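Local structure of transcriptional regulator kdgR (Escherichia coli, 1YSP) at residues 61-66 / 124-129; 68-73 / 105-110; 87-92 / 118-123. The protein represses transcription of genes for 2-keto-3-deoxygluconate uptake and breakdown and of the Entner-Doudoroff aldolase gene, this chain being its C-terminal IclR-type domain. All coordinates share one frame; numbering follows the deposited sequence.

In the fold
All three contacts lie in one IclR C-terminal domain, a GAF-like fold built on a six-stranded antiparallel sheet. Contact 1, at the core, sets helix 62-69 on strand 123-130. Contact 2, centred about 10 Å away, ties the end of the same helix to helix 96-109 and touches contact 1 where Trp70 CH2 meets Pro128 CG at 3.5 Å. Contact 3, its centre about 15 Å from that of contact 1 and 21 Å from that of contact 2, joins the surface loop before helix 96-109 to the connection between strands 112-115 and 123-130. Along the chain, contact 1 spans both others, whose segments alternate. In IclR regulators this is the effector-binding domain.

Contact 1. Residues 61-66 / 124-129; sequences TAIGKV and CIAVPV
Ala62, Ile63 and Val66 lay the first turn of helix 62-69 on Ala126 and its neighbours in strand 123-130, a buried helix-on-sheet contact at the centre of the GAF-like domain. The short axes pass 7.1 Å apart and run 30° from parallel, so the helix roughly follows the strand. Such a close approach relies on small residues: Ala62 CB meets Ala126 CB at 3.6 Å, and Cys124 CB lies 4.1 Å from the same Ala62 CB. Ile63 adds its CG1, 4.0 Å from Ala126 CB, while its side chain also reaches Ser141 on the next strand. On the other face of the sheet, Ile125 and Val127 pack against helix 151-172. The helix begins at Thr61, its N-cap, whose OG1 accepts from Gly64 N at 2.9 Å and is also hydrogen-bonded to Pro57 O. One turn on from Ala62, Val66 sets both methyls against the strand backbone at successive residues. Its CG2 is 3.9 Å from Val127 O; its CG1, set anti to its own carbonyl carbon (chi1 -53°), comes down on the backbone at Ala126, 3.4 Å from Ala126 O.

Contact 2. Residues 68-73 / 105-110; sequences LAWRDR and QVREQG
Ala69 and Arg107 bring their CA atoms to 5.5 Å where the end of helix 62-69 meets the last turn of helix 96-109. Val106 fits into this junction with one branch: its CG1 is 3.5 Å from Ala69 CB and also touches Trp70 CZ3, the tryptophan and valine side chains crossing at about a right angle. The indole is the broad surface here. Over one face of it runs the Arg107 chain, with CG 3.6 Å from the centroid of the five-membered ring and 18° off the ring normal, a clear CH-pi contact. Arg107 keeps CG anti to its backbone N (chi1 -155°) and stays extended as far as NE, which carries the guanidinium past the pyrrole side; there Trp70 CD1 lies over one guanidinium face, the two planes 35° apart. At the ring's edge, Gly110 CA sits 4.1 Å from Trp70 CZ2, just where the chain leaves the helix with positive phi. A water accepts from Arg107 NH1 at 3.0 Å and donates to Trp70 O at 2.7 Å. On the preceding carbonyl, Ala69 O, Arg73 NH2 makes a weak bond, and Arg73 is steadied by a salt bridge to Asp104. The arginine thus works in two ways: its aliphatic part packs over the five-membered ring on one face of the indole, while its NH1 holds a water that bridges to Trp70 O.

Contact 3. Residues 87-92 / 118-123; sequences RSTERT and QEEGLR
Thr89 lays its CG2 methyl over the peptide that joins Gln118 to Glu119, 3.8 Å from Glu119 N, and the same methyl touches the carboxylate of Glu120, whose chain bends at its second torsion (chi2 83°) to bring CD also to 3.8 Å from Thr89 CG2. Beside it, Ser88 CB approaches Gln118 O to 3.5 Å. The threonine's rotation (chi1 71°) puts CG2 anti to the carbonyl carbon and OG1 between the backbone N and that carbon, where OG1 accepts from Arg91 N of its own loop at 3.1 Å in an ST turn and is also hydrogen-bonded to Glu116 O of the other. With a valine in its place the hydroxyl is gone, and Arg91 N and Glu116 O would probably be left without this shared mate. The contact joins two surface loops of the GAF-like domain: the one leading into helix 96-109, and the hairpin connection between the adjacent antiparallel strands 112-115 and 123-130. A type I turn from Thr89 to Thr92 shapes the first, and Thr92 OG1 takes the N-H of Thr89 at 2.9 Å (157°) while also bonding to Glu117 O. The second folds through a type II turn, Glu119 to Leu122, with Gly121 in positive phi.

Contact 1. Residues 61-66 / 124-129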
loop_
_atom_site.group_PDB
_atom_site.type_symbol
_atom_site.label_atom_id
_atom_site.label_comp_id
_atom_site.label_asym_id
_atom_site.label_seq_id
_atom_site.Cartn_x
_atom_site.Cartn_y
_atom_site.Cartn_z
ATOM N N THR A 61 1.669 5.386 5.138
ATOM C CA THR A 61 1.845 4.869 3.766
ATOM C C THR A 61 0.609 4.071 3.355
ATOM O O THR A 61 -0.005 3.440 4.204
ATOM C CB THR A 61 3.114 3.976 3.626
ATOM O OG1 THR A 61 3.033 2.824 4.500
ATOM C CG2 THR A 61 4.344 4.797 3.927
ATOM N N ALA A 62 0.231 4.092 2.070
ATOM C CA ALA A 62 -0.882 3.311 1.592
ATOM C C ALA A 62 -0.548 1.793 1.738
ATOM O O ALA A 62 -1.389 1.005 2.133
ATOM C CB ALA A 62 -1.255 3.696 0.109
ATOM N N ILE A 63 0.678 1.432 1.445
ATOM C CA ILE A 63 1.112 -0.016 1.550
ATOM C C ILE A 63 1.093 -0.477 3.021
ATOM O O ILE A 63 0.704 -1.611 3.352
ATOM C CB ILE A 63 2.527 -0.201 0.906
ATOM C CG1 ILE A 63 2.424 -0.114 -0.651
ATOM C CG2 ILE A 63 3.168 -1.552 1.362
ATOM C CD1 ILE A 63 3.809 0.114 -1.335
ATOM N N GLY A 64 1.569 0.390 3.917
ATOM C CA GLY A 64 1.507 0.092 5.356
ATOM C C GLY A 64 0.091 -0.200 5.791
ATOM O O GLY A 64 -0.162 -1.185 6.493
ATOM N N LYS A 65 -0.855 0.633 5.400
ATOM C CA LYS A 65 -2.240 0.381 5.758
ATOM C C LYS A 65 -2.752 -0.967 5.264
ATOM O O LYS A 65 -3.469 -1.685 5.983
ATOM C CB LYS A 65 -3.156 1.468 5.292
ATOM C CG LYS A 65 -2.812 2.811 6.055
ATOM C CD LYS A 65 -3.764 3.913 5.639
ATOM C CE LYS A 65 -3.112 5.279 6.014
ATOM N NZ LYS A 65 -3.912 6.466 5.481
ATOM N N VAL A 66 -2.411 -1.313 4.031
ATOM C CA VAL A 66 -2.944 -2.588 3.544
ATOM C C VAL A 66 -2.236 -3.799 4.147
ATOM O O VAL A 66 -2.849 -4.861 4.226
ATOM C CB VAL A 66 -3.015 -2.705 1.937
ATOM C CG1 VAL A 66 -3.796 -1.490 1.270
ATOM C CG2 VAL A 66 -1.694 -2.961 1.344
ATOM N N CYS A 124 -0.905 8.445 -2.609
ATOM C CA CYS A 124 -0.686 7.054 -3.041
ATOM C C CYS A 124 -1.935 6.245 -2.763
ATOM O O CYS A 124 -2.730 6.571 -1.843
ATOM C CB CYS A 124 0.543 6.453 -2.326
ATOM S SG CYS A 124 2.115 7.178 -2.893
ATOM N N ILE A 125 -2.175 5.228 -3.597
ATOM C CA ILE A 125 -3.297 4.337 -3.414
ATOM C C ILE A 125 -2.703 2.904 -3.480
ATOM O O ILE A 125 -1.815 2.679 -4.311
ATOM C CB ILE A 125 -4.386 4.431 -4.523
ATOM C CG1 ILE A 125 -4.899 5.891 -4.722
ATOM C CG2 ILE A 125 -5.502 3.379 -4.272
ATOM C CD1 ILE A 125 -5.610 6.068 -6.071
ATOM N N ALA A 126 -3.159 1.989 -2.610
ATOM C CA ALA A 126 -2.544 0.625 -2.630
ATOM C C ALA A 126 -3.559 -0.434 -2.383
ATOM O O ALA A 126 -4.604 -0.159 -1.769
ATOM C CB ALA A 126 -1.429 0.518 -1.594
ATOM N N VAL A 127 -3.227 -1.672 -2.827
ATOM C CA VAL A 127 -4.079 -2.810 -2.670
ATOM C C VAL A 127 -3.268 -3.983 -2.140
ATOM O O VAL A 127 -2.070 -4.029 -2.342
ATOM C CB VAL A 127 -4.816 -3.262 -4.001
ATOM C CG1 VAL A 127 -5.849 -2.155 -4.482
ATOM C CG2 VAL A 127 -3.814 -3.677 -5.063
ATOM N N PRO A 128 -3.940 -4.903 -1.421
ATOM C CA PRO A 128 -3.230 -6.071 -0.862
ATOM C C PRO A 128 -2.826 -7.135 -1.912
ATOM O O PRO A 128 -3.614 -7.413 -2.829
ATOM C CB PRO A 128 -4.252 -6.633 0.116
ATOM C CG PRO A 128 -5.617 -6.277 -0.514
ATOM C CD PRO A 128 -5.370 -4.868 -1.033
ATOM N N VAL A 129 -1.669 -7.771 -1.710
ATOM C CA VAL A 129 -1.257 -8.909 -2.525
ATOM C C VAL A 129 -1.217 -10.055 -1.519
ATOM O O VAL A 129 -0.592 -9.941 -0.487
ATOM C CB VAL A 129 0.118 -8.675 -3.181
ATOM C CG1 VAL A 129 0.731 -9.985 -3.761
ATOM C CG2 VAL A 129 0.001 -7.619 -4.280
#

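Contact 2. Residues 68-73 / 105-110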
loop_
_atom_site.group_PDB
_atom_site.type_symbol
_atom_site.label_atom_id
_atom_site.label_comp_id
_atom_site.label_asym_id
_atom_site.label_seq_id
_atom_site.Cartn_x
_atom_site.Cartn_y
_atom_site.Cartn_z
ATOM N N LEU A 68 -1.416 -4.058 7.238
ATOM C CA LEU A 68 -2.093 -4.201 8.542
ATOM C C LEU A 68 -3.567 -4.487 8.533
ATOM O O LEU A 68 -4.060 -5.117 9.492
ATOM C CB LEU A 68 -1.874 -2.921 9.397
ATOM C CG LEU A 68 -0.415 -2.543 9.674
ATOM C CD1 LEU A 68 -0.321 -1.172 10.486
ATOM C CD2 LEU A 68 0.426 -3.651 10.398
ATOM N N ALA A 69 -4.314 -3.976 7.537
ATOM C CA ALA A 69 -5.787 -3.968 7.573
ATOM C C ALA A 69 -6.476 -5.336 7.642
ATOM O O ALA A 69 -7.537 -5.448 8.234
ATOM C CB ALA A 69 -6.399 -3.108 6.454
ATOM N N TRP A 70 -5.889 -6.359 7.047
ATOM C CA TRP A 70 -6.515 -7.696 7.092
ATOM C C TRP A 70 -5.968 -8.590 8.248
ATOM O O TRP A 70 -6.359 -9.776 8.375
ATOM C CB TRP A 70 -6.340 -8.405 5.730
ATOM C CG TRP A 70 -7.253 -7.857 4.646
ATOM C CD1 TRP A 70 -8.452 -8.369 4.261
ATOM C CD2 TRP A 70 -7.049 -6.667 3.849
ATOM N NE1 TRP A 70 -9.024 -7.563 3.303
ATOM C CE2 TRP A 70 -8.166 -6.536 3.008
ATOM C CE3 TRP A 70 -6.025 -5.709 3.771
ATOM C CZ2 TRP A 70 -8.300 -5.485 2.094
ATOM C CZ3 TRP A 70 -6.146 -4.668 2.843
ATOM C CH2 TRP A 70 -7.291 -4.566 2.033
ATOM N N ARG A 71 -5.078 -8.035 9.064
ATOM C CA ARG A 71 -4.380 -8.818 10.090
ATOM C C ARG A 71 -5.193 -8.947 11.346
ATOM O O ARG A 71 -6.091 -8.127 11.594
ATOM C CB ARG A 71 -3.039 -8.202 10.460
ATOM C CG ARG A 71 -1.934 -8.567 9.570
ATOM C CD ARG A 71 -0.665 -8.294 10.304
ATOM N NE ARG A 71 0.384 -7.885 9.397
ATOM C CZ ARG A 71 1.249 -8.705 8.813
ATOM N NH1 ARG A 71 2.159 -8.200 7.991
ATOM N NH2 ARG A 71 1.218 -10.018 9.036
ATOM N N ASP A 72 -4.884 -10.001 12.127
ATOM C CA ASP A 72 -5.464 -10.165 13.460
ATOM C C ASP A 72 -5.156 -8.863 14.196
ATOM O O ASP A 72 -4.005 -8.416 14.212
ATOM C CB ASP A 72 -4.870 -11.403 14.176
ATOM C CG ASP A 72 -5.265 -11.500 15.676
ATOM O OD1 ASP A 72 -6.472 -11.382 16.022
ATOM O OD2 ASP A 72 -4.350 -11.710 16.511
ATOM N N ARG A 73 -6.191 -8.250 14.766
ATOM C CA ARG A 73 -6.066 -6.946 15.411
ATOM C C ARG A 73 -5.184 -6.972 16.676
ATOM O O ARG A 73 -4.812 -5.916 17.216
ATOM C CB ARG A 73 -7.445 -6.379 15.737
ATOM C CG ARG A 73 -7.461 -4.853 15.908
ATOM C CD ARG A 73 -8.084 -4.105 14.701
ATOM N NE ARG A 73 -7.549 -4.548 13.410
ATOM C CZ ARG A 73 -7.940 -4.088 12.220
ATOM N NH1 ARG A 73 -8.876 -3.139 12.123
ATOM N NH2 ARG A 73 -7.384 -4.577 11.109
ATOM N N GLN A 105 -11.825 0.867 7.600
ATOM C CA GLN A 105 -12.281 1.386 6.311
ATOM C C GLN A 105 -11.453 0.776 5.161
ATOM O O GLN A 105 -12.020 0.443 4.092
ATOM C CB GLN A 105 -12.196 2.903 6.278
ATOM C CG GLN A 105 -12.528 3.537 4.960
ATOM C CD GLN A 105 -14.007 3.434 4.649
ATOM O OE1 GLN A 105 -14.820 3.232 5.567
ATOM N NE2 GLN A 105 -14.371 3.551 3.370
ATOM N N VAL A 106 -10.142 0.645 5.369
ATOM C CA VAL A 106 -9.286 0.038 4.331
ATOM C C VAL A 106 -9.805 -1.391 3.983
ATOM O O VAL A 106 -10.012 -1.713 2.812
ATOM C CB VAL A 106 -7.777 0.022 4.785
ATOM C CG1 VAL A 106 -6.892 -0.822 3.825
ATOM C CG2 VAL A 106 -7.221 1.459 4.855
ATOM N N ARG A 107 -9.989 -2.220 5.004
ATOM C CA ARG A 107 -10.521 -3.578 4.792
ATOM C C ARG A 107 -11.881 -3.541 4.071
ATOM O O ARG A 107 -12.096 -4.256 3.048
ATOM C CB ARG A 107 -10.540 -4.393 6.105
ATOM C CG ARG A 107 -10.476 -5.920 5.910
ATOM C CD ARG A 107 -10.616 -6.705 7.238
ATOM N NE ARG A 107 -11.186 -8.034 6.956
ATOM C CZ ARG A 107 -10.607 -9.213 7.212
ATOM N NH1 ARG A 107 -9.421 -9.292 7.814
ATOM N NH2 ARG A 107 -11.241 -10.337 6.878
ATOM N N GLU A 108 -12.762 -2.670 4.537
ATOM C CA GLU A 108 -14.113 -2.525 3.983
ATOM C C GLU A 108 -14.095 -2.155 2.489
ATOM O O GLU A 108 -14.855 -2.719 1.711
ATOM C CB GLU A 108 -14.866 -1.482 4.801
ATOM C CG GLU A 108 -16.298 -1.288 4.482
ATOM C CD GLU A 108 -16.815 -0.116 5.249
ATOM O OE1 GLU A 108 -16.995 0.953 4.622
ATOM O OE2 GLU A 108 -16.945 -0.241 6.491
ATOM N N GLN A 109 -13.229 -1.219 2.096
ATOM C CA GLN A 109 -13.218 -0.701 0.713
ATOM C C GLN A 109 -12.275 -1.445 -0.230
ATOM O O GLN A 109 -12.395 -1.295 -1.441
ATOM C CB GLN A 109 -12.939 0.805 0.695
ATOM C CG GLN A 109 -11.477 1.149 1.083
ATOM C CD GLN A 109 -11.298 2.636 1.382
ATOM O OE1 GLN A 109 -12.267 3.391 1.419
ATOM N NE2 GLN A 109 -10.066 3.061 1.579
ATOM N N GLY A 110 -11.343 -2.232 0.322
ATOM C CA GLY A 110 -10.409 -3.033 -0.461
ATOM C C GLY A 110 -9.142 -2.346 -0.937
ATOM O O GLY A 110 -8.377 -2.916 -1.725
HETATM O O HOH W 1 -7.784 -11.663 7.068
#

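Contact 3. Residues 87-92 / 118-123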
loop_
_atom_site.group_PDB
_atom_site.type_symbol
_atom_site.label_atom_id
_atom_site.label_comp_id
_atom_site.label_asym_id
_atom_site.label_seq_id
_atom_site.Cartn_x
_atom_site.Cartn_y
_atom_site.Cartn_z
ATOM N N ARG A 87 4.183 13.352 13.487
ATOM C CA ARG A 87 3.275 14.117 12.664
ATOM C C ARG A 87 4.065 14.753 11.518
ATOM O O ARG A 87 4.779 15.758 11.720
ATOM C CB ARG A 87 2.598 15.214 13.504
ATOM C CG ARG A 87 1.447 15.916 12.769
ATOM C CD ARG A 87 0.111 15.312 13.174
ATOM N NE ARG A 87 -0.997 16.089 12.634
ATOM C CZ ARG A 87 -1.762 16.897 13.368
ATOM N NH1 ARG A 87 -1.557 17.005 14.674
ATOM N NH2 ARG A 87 -2.745 17.569 12.795
ATOM N N SER A 88 3.962 14.157 10.329
ATOM C CA SER A 88 4.670 14.715 9.138
ATOM C C SER A 88 3.928 15.872 8.546
ATOM O O SER A 88 4.511 16.881 8.141
ATOM C CB SER A 88 4.901 13.642 8.072
ATOM O OG SER A 88 5.883 12.759 8.540
ATOM N N THR A 89 2.622 15.738 8.474
ATOM C CA THR A 89 1.802 16.729 7.864
ATOM C C THR A 89 0.563 16.855 8.704
ATOM O O THR A 89 0.301 16.039 9.634
ATOM C CB THR A 89 1.346 16.302 6.410
ATOM O OG1 THR A 89 0.403 15.238 6.524
ATOM C CG2 THR A 89 2.515 15.879 5.520
ATOM N N GLU A 90 -0.240 17.825 8.295
ATOM C CA GLU A 90 -1.557 18.073 8.841
ATOM C C GLU A 90 -2.425 16.793 8.902
ATOM O O GLU A 90 -3.220 16.578 9.842
ATOM C CB GLU A 90 -2.206 19.160 7.967
ATOM C CG GLU A 90 -1.234 20.336 7.601
ATOM C CD GLU A 90 -0.086 19.963 6.646
ATOM O OE1 GLU A 90 -0.311 19.228 5.668
ATOM O OE2 GLU A 90 1.058 20.403 6.870
ATOM N N ARG A 91 -2.292 15.942 7.888
ATOM C CA ARG A 91 -3.180 14.784 7.745
ATOM C C ARG A 91 -2.681 13.458 8.329
ATOM O O ARG A 91 -3.430 12.461 8.348
ATOM C CB ARG A 91 -3.517 14.566 6.255
ATOM C CG ARG A 91 -4.413 15.665 5.675
ATOM C CD ARG A 91 -4.850 15.327 4.244
ATOM N NE ARG A 91 -5.774 14.184 4.239
ATOM C CZ ARG A 91 -7.107 14.269 4.263
ATOM N NH1 ARG A 91 -7.717 15.456 4.266
ATOM N NH2 ARG A 91 -7.842 13.160 4.263
ATOM N N THR A 92 -1.433 13.446 8.785
ATOM C CA THR A 92 -0.839 12.211 9.316
ATOM C C THR A 92 -1.661 11.680 10.479
ATOM O O THR A 92 -2.089 12.481 11.370
ATOM C CB THR A 92 0.611 12.378 9.805
ATOM O OG1 THR A 92 1.384 13.095 8.839
ATOM C CG2 THR A 92 1.207 10.951 10.036
ATOM N N GLN A 118 2.305 11.608 4.319
ATOM C CA GLN A 118 3.772 11.645 4.457
ATOM C C GLN A 118 4.385 12.965 4.011
ATOM O O GLN A 118 5.312 13.476 4.649
ATOM C CB GLN A 118 4.434 10.543 3.620
ATOM C CG GLN A 118 4.293 9.165 4.122
ATOM C CD GLN A 118 5.249 8.230 3.387
ATOM O OE1 GLN A 118 6.244 7.793 3.948
ATOM N NE2 GLN A 118 4.950 7.937 2.125
ATOM N N GLU A 119 3.866 13.504 2.917
ATOM C CA GLU A 119 4.460 14.655 2.266
ATOM C C GLU A 119 3.359 15.446 1.598
ATOM O O GLU A 119 2.498 14.881 0.904
ATOM C CB GLU A 119 5.474 14.169 1.226
ATOM C CG GLU A 119 6.526 15.185 0.845
ATOM C CD GLU A 119 7.681 14.542 0.101
ATOM O OE1 GLU A 119 8.263 15.214 -0.778
ATOM O OE2 GLU A 119 7.987 13.361 0.384
ATOM N N GLU A 120 3.344 16.752 1.824
ATOM C CA GLU A 120 2.401 17.598 1.084
ATOM C C GLU A 120 2.587 17.362 -0.424
ATOM O O GLU A 120 3.704 17.160 -0.906
ATOM C CB GLU A 120 2.569 19.090 1.436
ATOM C CG GLU A 120 2.243 19.410 2.887
ATOM C CD GLU A 120 3.396 19.144 3.860
ATOM O OE1 GLU A 120 4.412 18.491 3.477
ATOM O OE2 GLU A 120 3.282 19.617 5.029
ATOM N N GLY A 121 1.478 17.296 -1.138
ATOM C CA GLY A 121 1.536 17.155 -2.581
ATOM C C GLY A 121 1.767 15.747 -3.080
ATOM O O GLY A 121 1.841 15.536 -4.300
ATOM N N LEU A 122 1.875 14.777 -2.159
ATOM C CA LEU A 122 2.049 13.363 -2.571
ATOM C C LEU A 122 0.838 12.494 -2.159
ATOM O O LEU A 122 0.440 12.497 -0.990
ATOM C CB LEU A 122 3.369 12.787 -2.007
ATOM C CG LEU A 122 3.659 11.276 -2.084
ATOM C CD1 LEU A 122 4.195 10.945 -3.487
ATOM C CD2 LEU A 122 4.671 10.802 -1.010
ATOM N N ARG A 123 0.247 11.773 -3.114
ATOM C CA ARG A 123 -0.834 10.866 -2.770
ATOM C C ARG A 123 -0.536 9.487 -3.350
ATOM O O ARG A 123 0.042 9.391 -4.434
ATOM C CB ARG A 123 -2.182 11.377 -3.236
ATOM C CG ARG A 123 -3.292 10.543 -2.639
ATOM C CD ARG A 123 -4.638 10.640 -3.298
ATOM N NE ARG A 123 -5.386 11.839 -3.014
ATOM C CZ ARG A 123 -6.660 11.868 -2.621
ATOM N NH1 ARG A 123 -7.343 10.749 -2.381
ATOM N NH2 ARG A 123 -7.257 13.036 -2.459
#